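Local coordinates for SnoaL-like domain-containing protein (Xanthomonas campestris pv. campestris, PDB 3G8Z) that is of unknown function but adopts the cystatin-like fold of SnoaL-like proteins, relatives of polyketide cyclases, and may bind a small molecule in the cone of that fold, at residues 28-33 with 84-89; 57-62 with 77-82; 51-56 with 140-145. One frame throughout, in Å; residues are numbered along the deposited sequence.

Interaction 1 (28-33 with 84-89)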
loop_
_atom_site.group_PDB
_atom_site.type_symbol
_atom_site.label_atom_id
_atom_site.label_comp_id
_atom_site.label_asym_id
_atom_site.label_seq_id
_atom_site.Cartn_x
_atom_site.Cartn_y
_atom_site.Cartn_z
ATOM N N SER A 28 -8.330 -0.166 -14.794
ATOM C CA SER A 28 -9.716 -0.344 -15.236
ATOM C C SER A 28 -10.664 -0.169 -14.059
ATOM O O SER A 28 -11.735 0.442 -14.175
ATOM C CB SER A 28 -9.885 -1.731 -15.881
ATOM O OG SER A 28 -11.246 -2.007 -16.125
ATOM N N TYR A 29 -10.252 -0.724 -12.922
ATOM C CA TYR A 29 -10.990 -0.625 -11.674
ATOM C C TYR A 29 -11.166 0.833 -11.227
ATOM O O TYR A 29 -12.286 1.261 -10.907
ATOM C CB TYR A 29 -10.267 -1.453 -10.591
ATOM C CG TYR A 29 -10.808 -1.250 -9.188
ATOM C CD1 TYR A 29 -11.942 -1.930 -8.765
ATOM C CD2 TYR A 29 -10.190 -0.379 -8.304
ATOM C CE1 TYR A 29 -12.443 -1.751 -7.493
ATOM C CE2 TYR A 29 -10.686 -0.187 -7.031
ATOM C CZ TYR A 29 -11.814 -0.888 -6.640
ATOM O OH TYR A 29 -12.334 -0.703 -5.384
ATOM N N ILE A 30 -10.063 1.586 -11.185
ATOM C CA ILE A 30 -10.109 2.995 -10.799
ATOM C C ILE A 30 -10.917 3.827 -11.796
ATOM O O ILE A 30 -11.750 4.635 -11.396
ATOM C CB ILE A 30 -8.703 3.600 -10.633
ATOM C CG1 ILE A 30 -7.942 2.892 -9.499
ATOM C CG2 ILE A 30 -8.784 5.121 -10.367
ATOM C CD1 ILE A 30 -8.491 3.174 -8.095
ATOM N N THR A 31 -10.711 3.631 -13.088
ATOM C CA THR A 31 -11.502 4.364 -14.066
ATOM C C THR A 31 -13.004 4.100 -13.866
ATOM O O THR A 31 -13.839 5.010 -13.974
ATOM C CB THR A 31 -11.089 3.975 -15.467
ATOM O OG1 THR A 31 -9.741 4.402 -15.669
ATOM C CG2 THR A 31 -12.018 4.588 -16.526
ATOM N N ALA A 32 -13.348 2.860 -13.554
ATOM C CA ALA A 32 -14.756 2.491 -13.424
ATOM C C ALA A 32 -15.378 3.126 -12.176
ATOM O O ALA A 32 -16.507 3.641 -12.214
ATOM C CB ALA A 32 -14.913 0.968 -13.435
ATOM N N ILE A 33 -14.636 3.138 -11.085
ATOM C CA ILE A 33 -15.069 3.881 -9.885
ATOM C C ILE A 33 -15.258 5.350 -10.246
ATOM O O ILE A 33 -16.308 5.938 -9.977
ATOM C CB ILE A 33 -14.066 3.736 -8.743
ATOM C CG1 ILE A 33 -14.122 2.315 -8.185
ATOM C CG2 ILE A 33 -14.337 4.734 -7.617
ATOM C CD1 ILE A 33 -12.993 2.035 -7.298
ATOM N N PHE A 84 -18.767 10.634 -2.710
ATOM C CA PHE A 84 -17.491 9.985 -2.439
ATOM C C PHE A 84 -16.787 9.653 -3.734
ATOM O O PHE A 84 -17.367 9.029 -4.622
ATOM C CB PHE A 84 -17.625 8.732 -1.601
ATOM C CG PHE A 84 -16.311 8.080 -1.333
ATOM C CD1 PHE A 84 -15.488 8.564 -0.336
ATOM C CD2 PHE A 84 -15.873 7.045 -2.114
ATOM C CE1 PHE A 84 -14.257 7.992 -0.096
ATOM C CE2 PHE A 84 -14.621 6.468 -1.870
ATOM C CZ PHE A 84 -13.826 6.962 -0.865
ATOM N N ALA A 85 -15.538 10.096 -3.848
ATOM C CA ALA A 85 -14.804 9.975 -5.097
ATOM C C ALA A 85 -13.309 9.795 -4.900
ATOM O O ALA A 85 -12.709 10.305 -3.949
ATOM C CB ALA A 85 -15.058 11.179 -5.956
ATOM N N ILE A 86 -12.722 9.037 -5.818
ATOM C CA ILE A 86 -11.288 9.047 -5.999
ATOM C C ILE A 86 -11.023 10.224 -6.915
ATOM O O ILE A 86 -11.195 10.138 -8.141
ATOM C CB ILE A 86 -10.785 7.727 -6.591
ATOM C CG1 ILE A 86 -11.153 6.571 -5.657
ATOM C CG2 ILE A 86 -9.284 7.788 -6.796
ATOM C CD1 ILE A 86 -10.722 5.182 -6.143
ATOM N N SER A 87 -10.651 11.347 -6.313
ATOM C CA SER A 87 -10.528 12.597 -7.045
ATOM C C SER A 87 -9.260 12.646 -7.871
ATOM O O SER A 87 -9.186 13.390 -8.861
ATOM C CB SER A 87 -10.605 13.796 -6.080
ATOM O OG SER A 87 -9.857 13.565 -4.908
ATOM N N ARG A 88 -8.274 11.836 -7.503
ATOM C CA ARG A 88 -7.028 11.794 -8.235
ATOM C C ARG A 88 -6.342 10.492 -7.963
ATOM O O ARG A 88 -6.253 10.088 -6.821
ATOM C CB ARG A 88 -6.086 12.939 -7.811
ATOM C CG ARG A 88 -4.947 13.185 -8.833
ATOM C CD ARG A 88 -3.871 14.129 -8.313
ATOM N NE ARG A 88 -3.280 13.590 -7.090
ATOM C CZ ARG A 88 -3.460 14.112 -5.876
ATOM N NH1 ARG A 88 -4.210 15.191 -5.724
ATOM N NH2 ARG A 88 -2.897 13.545 -4.813
ATOM N N ALA A 89 -5.870 9.836 -9.014
ATOM C CA ALA A 89 -5.040 8.664 -8.870
ATOM C C ALA A 89 -3.628 9.060 -9.259
ATOM O O ALA A 89 -3.413 9.664 -10.303
ATOM C CB ALA A 89 -5.525 7.521 -9.757
#
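Helix 22-35 packs on the curved sheet of this cystatin-like fold at strand 85-95, an edge strand of the sheet within this chain, where Ile30 and Ile33 meet Ile86. Ile86 points from the strand toward the helix with its chain stretched out (chi2 179°), which carries CD1 between the two helical isoleucines. That methyl lies 3.6 Å from Ile30 CD1, the two side chains crossing at about a right angle. On its other contact, Ile86 CD1 is 3.9 Å from Ile33 CG2, the branch of Ile33 that stands anti to the backbone N. The second branch of Ile30 serves a different partner: its CG2 reaches Ala89 CB at 4.1 Å. Branched isoleucine thus suits position 30, one arm for each strand residue, while the single methyl of Ala89 is enough to meet Ile30 CG2. Helix and strand run at 110° to each other, their axes 9.1 Å apart. Ser87 and Arg88 form a classic beta bulge opposite Glu104, between the two strand residues that face the helix. Ile30 also packs on Ile101 and Ile86 on Leu103, both of strand 98-109, and Gln34 NE2 bonds to Ile86 O. Tyr29 and Ala32 touch helix 38-44; helix 22-35 thus packs on that helix as well as on the sheet.

Interaction 2 (57-62 with 77-82)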
loop_
_atom_site.group_PDB
_atom_site.type_symbol
_atom_site.label_atom_id
_atom_site.label_comp_id
_atom_site.label_asym_id
_atom_site.label_seq_id
_atom_site.Cartn_x
_atom_site.Cartn_y
_atom_site.Cartn_z
ATOM N N HIS A 57 -16.416 2.997 11.491
ATOM C CA HIS A 57 -17.696 3.533 11.039
ATOM C C HIS A 57 -18.540 2.388 10.533
ATOM O O HIS A 57 -18.129 1.231 10.600
ATOM C CB HIS A 57 -17.477 4.567 9.933
ATOM C CG HIS A 57 -16.682 4.047 8.779
ATOM N ND1 HIS A 57 -17.224 3.260 7.796
ATOM C CD2 HIS A 57 -15.377 4.208 8.452
ATOM C CE1 HIS A 57 -16.293 2.960 6.905
ATOM N NE2 HIS A 57 -15.163 3.532 7.278
ATOM N N GLN A 58 -19.741 2.692 10.078
ATOM C CA GLN A 58 -20.726 1.660 9.761
ATOM C C GLN A 58 -20.326 0.684 8.659
ATOM O O GLN A 58 -20.888 -0.400 8.582
ATOM C CB GLN A 58 -22.074 2.300 9.414
ATOM C CG GLN A 58 -22.041 3.198 8.201
ATOM C CD GLN A 58 -23.417 3.733 7.846
ATOM O OE1 GLN A 58 -24.335 2.960 7.625
ATOM N NE2 GLN A 58 -23.561 5.062 7.787
ATOM N N PHE A 59 -19.361 1.047 7.819
ATOM C CA PHE A 59 -18.902 0.149 6.741
ATOM C C PHE A 59 -17.574 -0.501 7.044
ATOM O O PHE A 59 -17.048 -1.232 6.223
ATOM C CB PHE A 59 -18.791 0.910 5.412
ATOM C CG PHE A 59 -20.049 1.640 5.041
ATOM C CD1 PHE A 59 -21.213 0.940 4.808
ATOM C CD2 PHE A 59 -20.079 3.033 4.983
ATOM C CE1 PHE A 59 -22.376 1.590 4.468
ATOM C CE2 PHE A 59 -21.241 3.686 4.652
ATOM C CZ PHE A 59 -22.393 2.967 4.399
ATOM N N SER A 60 -17.027 -0.223 8.222
ATOM C CA SER A 60 -15.709 -0.699 8.555
ATOM C C SER A 60 -15.759 -2.209 8.769
ATOM O O SER A 60 -16.795 -2.759 9.150
ATOM C CB SER A 60 -15.196 -0.027 9.832
ATOM O OG SER A 60 -14.888 1.335 9.606
ATOM N N GLY A 61 -14.629 -2.861 8.536
ATOM C CA GLY A 61 -14.524 -4.294 8.739
ATOM C C GLY A 61 -14.179 -5.036 7.478
ATOM O O GLY A 61 -13.960 -4.429 6.434
ATOM N N THR A 62 -14.130 -6.356 7.578
ATOM C CA THR A 62 -13.858 -7.183 6.417
ATOM C C THR A 62 -15.161 -7.757 5.893
ATOM O O THR A 62 -15.962 -8.307 6.648
ATOM C CB THR A 62 -12.845 -8.289 6.742
ATOM O OG1 THR A 62 -11.611 -7.673 7.116
ATOM C CG2 THR A 62 -12.593 -9.156 5.527
HETATM N N MSE A 77 -22.728 5.011 -1.612
HETATM C CA MSE A 77 -23.116 6.062 -2.537
HETATM C C MSE A 77 -24.292 6.817 -1.946
HETATM O O MSE A 77 -24.335 8.046 -1.961
HETATM C CB MSE A 77 -23.477 5.481 -3.910
HETATM C CG MSE A 77 -22.294 5.218 -4.816
HETATM SE SE MSE A 77 -20.973 6.697 -4.927
HETATM C CE MSE A 77 -19.721 6.071 -4.006
ATOM N N GLU A 78 -25.248 6.104 -1.386
ATOM C CA GLU A 78 -26.377 6.774 -0.760
ATOM C C GLU A 78 -25.964 7.673 0.403
ATOM O O GLU A 78 -26.350 8.854 0.468
ATOM C CB GLU A 78 -27.417 5.746 -0.303
ATOM C CG GLU A 78 -28.119 5.068 -1.464
ATOM N N VAL A 79 -25.182 7.122 1.326
ATOM C CA VAL A 79 -24.759 7.875 2.509
ATOM C C VAL A 79 -23.976 9.131 2.131
ATOM O O VAL A 79 -24.137 10.169 2.762
ATOM C CB VAL A 79 -23.916 6.985 3.472
ATOM C CG1 VAL A 79 -23.299 7.808 4.572
ATOM C CG2 VAL A 79 -24.807 5.866 4.058
ATOM N N SER A 80 -23.166 9.048 1.082
ATOM C CA SER A 80 -22.341 10.175 0.642
ATOM C C SER A 80 -23.019 11.070 -0.396
ATOM O O SER A 80 -22.410 11.995 -0.938
ATOM C CB SER A 80 -21.027 9.652 0.071
ATOM O OG SER A 80 -21.211 9.047 -1.189
ATOM N N ASN A 81 -24.299 10.834 -0.647
ATOM C CA ASN A 81 -25.029 11.615 -1.643
ATOM C C ASN A 81 -24.304 11.579 -2.957
ATOM O O ASN A 81 -24.249 12.586 -3.657
ATOM C CB ASN A 81 -25.217 13.075 -1.186
ATOM C CG ASN A 81 -26.090 13.884 -2.125
ATOM O OD1 ASN A 81 -27.011 13.360 -2.732
ATOM N ND2 ASN A 81 -25.804 15.201 -2.244
ATOM N N GLY A 82 -23.752 10.399 -3.285
ATOM C CA GLY A 82 -23.009 10.191 -4.512
ATOM C C GLY A 82 -21.721 10.974 -4.644
ATOM O O GLY A 82 -21.145 11.050 -5.746
#
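Phe59 meets Val79 where the loop ahead of strand 61-64 faces the end of helix 66-79. From Phe59 CB, which lies in plane at the edge of the His57 ring, chi1 of -53° sets CG beside the backbone N and sends the ring toward the helix. Over one face of that ring, 3.6 Å above its plane and centred on it, sits CG of the preceding Gln58. At the far end of the ring CZ reaches Val79 CG2 at 3.8 Å, the methyl lying at the edge, near the ring plane. The two side chains approach from opposite directions: phenylalanine is long and flat enough to reach across from the loop, and valine presents a compact methyl to its edge. The same methyl is 4.0 Å from Gln58 NE2, whose hydrogen bond goes instead to Trp146 O. The loop is held as a type I turn from His57 to Ser60. Inside it Phe59 N bonds to His57 ND1 at 3.1 Å, the donor tilted 25° out of the imidazole plane. On the other segment a Schellman motif closes the helix. Trp146 meets the Phe59 ring at about 90°, and Met72 and Met76 add further cover. The contact is therefore mainly apolar, a valine methyl at an aromatic edge with the Gln58 amide beside it; the hydrogen bonds nearby lie within the turn or run to Trp146.

Interaction 3 (51-56 with 140-145)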
loop_
_atom_site.group_PDB
_atom_site.type_symbol
_atom_site.label_atom_id
_atom_site.label_comp_id
_atom_site.label_asym_id
_atom_site.label_seq_id
_atom_site.Cartn_x
_atom_site.Cartn_y
_atom_site.Cartn_z
ATOM N N TRP A 51 -12.958 -7.854 1.068
ATOM C CA TRP A 51 -12.841 -6.395 1.063
ATOM C C TRP A 51 -12.598 -5.867 2.481
ATOM O O TRP A 51 -13.468 -6.005 3.351
ATOM C CB TRP A 51 -14.141 -5.831 0.503
ATOM C CG TRP A 51 -14.168 -4.372 0.336
ATOM C CD1 TRP A 51 -14.244 -3.437 1.323
ATOM C CD2 TRP A 51 -14.137 -3.656 -0.898
ATOM N NE1 TRP A 51 -14.252 -2.171 0.780
ATOM C CE2 TRP A 51 -14.190 -2.281 -0.585
ATOM C CE3 TRP A 51 -14.085 -4.041 -2.237
ATOM C CZ2 TRP A 51 -14.204 -1.293 -1.571
ATOM C CZ3 TRP A 51 -14.100 -3.052 -3.210
ATOM C CH2 TRP A 51 -14.151 -1.704 -2.873
ATOM N N HIS A 52 -11.415 -5.304 2.728
ATOM C CA HIS A 52 -11.061 -4.794 4.066
ATOM C C HIS A 52 -11.214 -3.268 4.131
ATOM O O HIS A 52 -10.445 -2.525 3.514
ATOM C CB HIS A 52 -9.621 -5.145 4.455
ATOM C CG HIS A 52 -9.253 -6.583 4.257
ATOM N ND1 HIS A 52 -9.581 -7.565 5.164
ATOM C CD2 HIS A 52 -8.521 -7.189 3.296
ATOM C CE1 HIS A 52 -9.101 -8.727 4.747
ATOM N NE2 HIS A 52 -8.424 -8.519 3.628
ATOM N N GLN A 53 -12.207 -2.807 4.870
ATOM C CA GLN A 53 -12.470 -1.390 4.999
ATOM C C GLN A 53 -12.042 -0.963 6.394
ATOM O O GLN A 53 -12.568 -1.473 7.397
ATOM C CB GLN A 53 -13.964 -1.142 4.785
ATOM C CG GLN A 53 -14.378 0.331 4.744
ATOM C CD GLN A 53 -14.215 0.991 3.380
ATOM O OE1 GLN A 53 -14.492 0.389 2.341
ATOM N NE2 GLN A 53 -13.771 2.238 3.385
ATOM N N PRO A 54 -11.086 -0.034 6.475
ATOM C CA PRO A 54 -10.521 0.380 7.737
ATOM C C PRO A 54 -11.449 1.252 8.560
ATOM O O PRO A 54 -12.491 1.701 8.085
ATOM C CB PRO A 54 -9.299 1.190 7.306
ATOM C CG PRO A 54 -9.672 1.747 6.022
ATOM C CD PRO A 54 -10.496 0.705 5.350
ATOM N N GLY A 55 -11.094 1.431 9.818
ATOM C CA GLY A 55 -11.691 2.469 10.616
ATOM C C GLY A 55 -12.761 1.999 11.567
ATOM O O GLY A 55 -12.837 0.833 11.942
ATOM N N ASN A 56 -13.609 2.940 11.943
ATOM C CA ASN A 56 -14.566 2.708 12.975
ATOM C C ASN A 56 -15.857 3.390 12.627
ATOM O O ASN A 56 -16.315 4.286 13.341
ATOM C CB ASN A 56 -13.982 3.227 14.281
ATOM C CG ASN A 56 -13.108 2.198 14.956
ATOM O OD1 ASN A 56 -13.610 1.325 15.672
ATOM N ND2 ASN A 56 -11.799 2.265 14.710
ATOM N N THR A 140 -9.862 9.415 11.191
ATOM C CA THR A 140 -10.838 10.119 12.047
ATOM C C THR A 140 -11.850 10.892 11.189
ATOM O O THR A 140 -13.060 10.876 11.439
ATOM C CB THR A 140 -10.119 11.089 13.027
ATOM O OG1 THR A 140 -9.351 10.321 13.961
ATOM C CG2 THR A 140 -11.118 11.915 13.837
ATOM N N GLN A 141 -11.348 11.585 10.167
ATOM C CA GLN A 141 -12.209 12.337 9.263
ATOM C C GLN A 141 -13.090 11.382 8.435
ATOM O O GLN A 141 -14.285 11.615 8.302
ATOM C CB GLN A 141 -11.369 13.250 8.368
ATOM C CG GLN A 141 -12.141 13.975 7.297
ATOM C CD GLN A 141 -11.236 14.716 6.314
ATOM O OE1 GLN A 141 -10.977 14.228 5.223
ATOM N NE2 GLN A 141 -10.753 15.885 6.704
ATOM N N GLU A 142 -12.511 10.301 7.912
ATOM C CA GLU A 142 -13.284 9.345 7.108
ATOM C C GLU A 142 -14.356 8.644 7.941
ATOM O O GLU A 142 -15.459 8.393 7.451
ATOM C CB GLU A 142 -12.406 8.281 6.459
ATOM C CG GLU A 142 -13.052 7.755 5.174
ATOM C CD GLU A 142 -12.570 6.384 4.741
ATOM O OE1 GLU A 142 -11.664 5.785 5.401
ATOM O OE2 GLU A 142 -13.140 5.893 3.742
ATOM N N ASP A 143 -14.020 8.314 9.182
ATOM C CA ASP A 143 -14.984 7.709 10.083
ATOM C C ASP A 143 -16.210 8.611 10.257
ATOM O O ASP A 143 -17.342 8.135 10.265
ATOM C CB ASP A 143 -14.382 7.483 11.457
ATOM C CG ASP A 143 -13.445 6.300 11.529
ATOM O OD1 ASP A 143 -13.339 5.513 10.579
ATOM O OD2 ASP A 143 -12.798 6.163 12.589
ATOM N N ALA A 144 -15.973 9.905 10.418
ATOM C CA ALA A 144 -17.067 10.862 10.607
ATOM C C ALA A 144 -17.887 10.985 9.318
ATOM O O ALA A 144 -19.116 11.093 9.355
ATOM C CB ALA A 144 -16.534 12.215 11.035
ATOM N N PHE A 145 -17.195 10.969 8.182
ATOM C CA PHE A 145 -17.840 11.066 6.882
ATOM C C PHE A 145 -18.893 9.960 6.711
ATOM O O PHE A 145 -20.051 10.211 6.319
ATOM C CB PHE A 145 -16.764 10.983 5.797
ATOM C CG PHE A 145 -17.282 11.037 4.381
ATOM C CD1 PHE A 145 -17.589 12.248 3.780
ATOM C CD2 PHE A 145 -17.390 9.878 3.615
ATOM C CE1 PHE A 145 -18.030 12.300 2.479
ATOM C CE2 PHE A 145 -17.844 9.931 2.317
ATOM C CZ PHE A 145 -18.172 11.157 1.746
HETATM O O HOH W 1 -12.508 4.348 1.898
HETATM O O HOH W 2 -10.794 4.553 13.400
HETATM O O HOH W 3 -18.294 6.689 12.554
#
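Asp143 and Asn56 meet side chain to backbone, and Glu142 and Gln53 meet obliquely through a water; these two pairs join the end of strand 49-53 and its following loop to helix 139-146. Asp143 points from the helix toward the loop, its CG beside the backbone N, and Asn56 N donates to Asp143 OD1 at 2.9 Å. The bond is nearly straight at the hydrogen, 174°, yet the donor stands above the carboxylate, 47° out of its plane. Gly55 CA lies 3.5 Å from the same OD1, a closeness that suits a residue without a side chain. Asp143 OD2 turns to a water that it shares with Asn56 ND2, and another water bridges Asn56 O and Asp143 O, so acid, amide and backbone are laced together.

Deeper in, the amide of Gln53 and the carboxylate of Glu142 have planes 57° apart. Gln53 NE2 and Glu142 OE2 are 3.7 Å apart; a water lying to one side of the pair bridges them, accepting from the amide and donating to the acid. The bend at chi2 of Gln53 turns the amide so that OE1 receives Trp51 NE1 at 3.0 Å, the oxygen lying in the indole plane; glutamine suits the place because it can accept from the indole and donate to the bridging water. Buried Glu142 has further partners, OE2 in Trp146 NE1 and OE1 in Ser136 and Gln139, whose NE2 also bonds to Asp143 OD1. Here the network joins helix 139-146 to the end of strand 49-53 and its loop, in a protein of the cystatin-like fold.

How the interactions relate
All three contacts reach the same curved sheet. Interactions 2 and 3 are close neighbours, their centres about 8 Å apart: strands 49-53 and 61-64 lie side by side, with a probable hydrogen bond from Gly61 N to Gln53 O at 2.7 Å. His57 CD2 also packs on Asp143 OD1, 3.2 Å away. Interaction 1 is farther off, about 16 Å from interaction 2 and 18 Å from interaction 3 between centres. It still touches both: Phe84 O lies 3.8 Å from CE of Met77, a selenomethionine, and Tyr29 OH 3.3 Å from Trp51 CH2. Separate glycerol molecules, probably from the crystallisation liquor, bond to Tyr29 OH and to Gln53 O; such molecules often mark pockets, but no active site is established here.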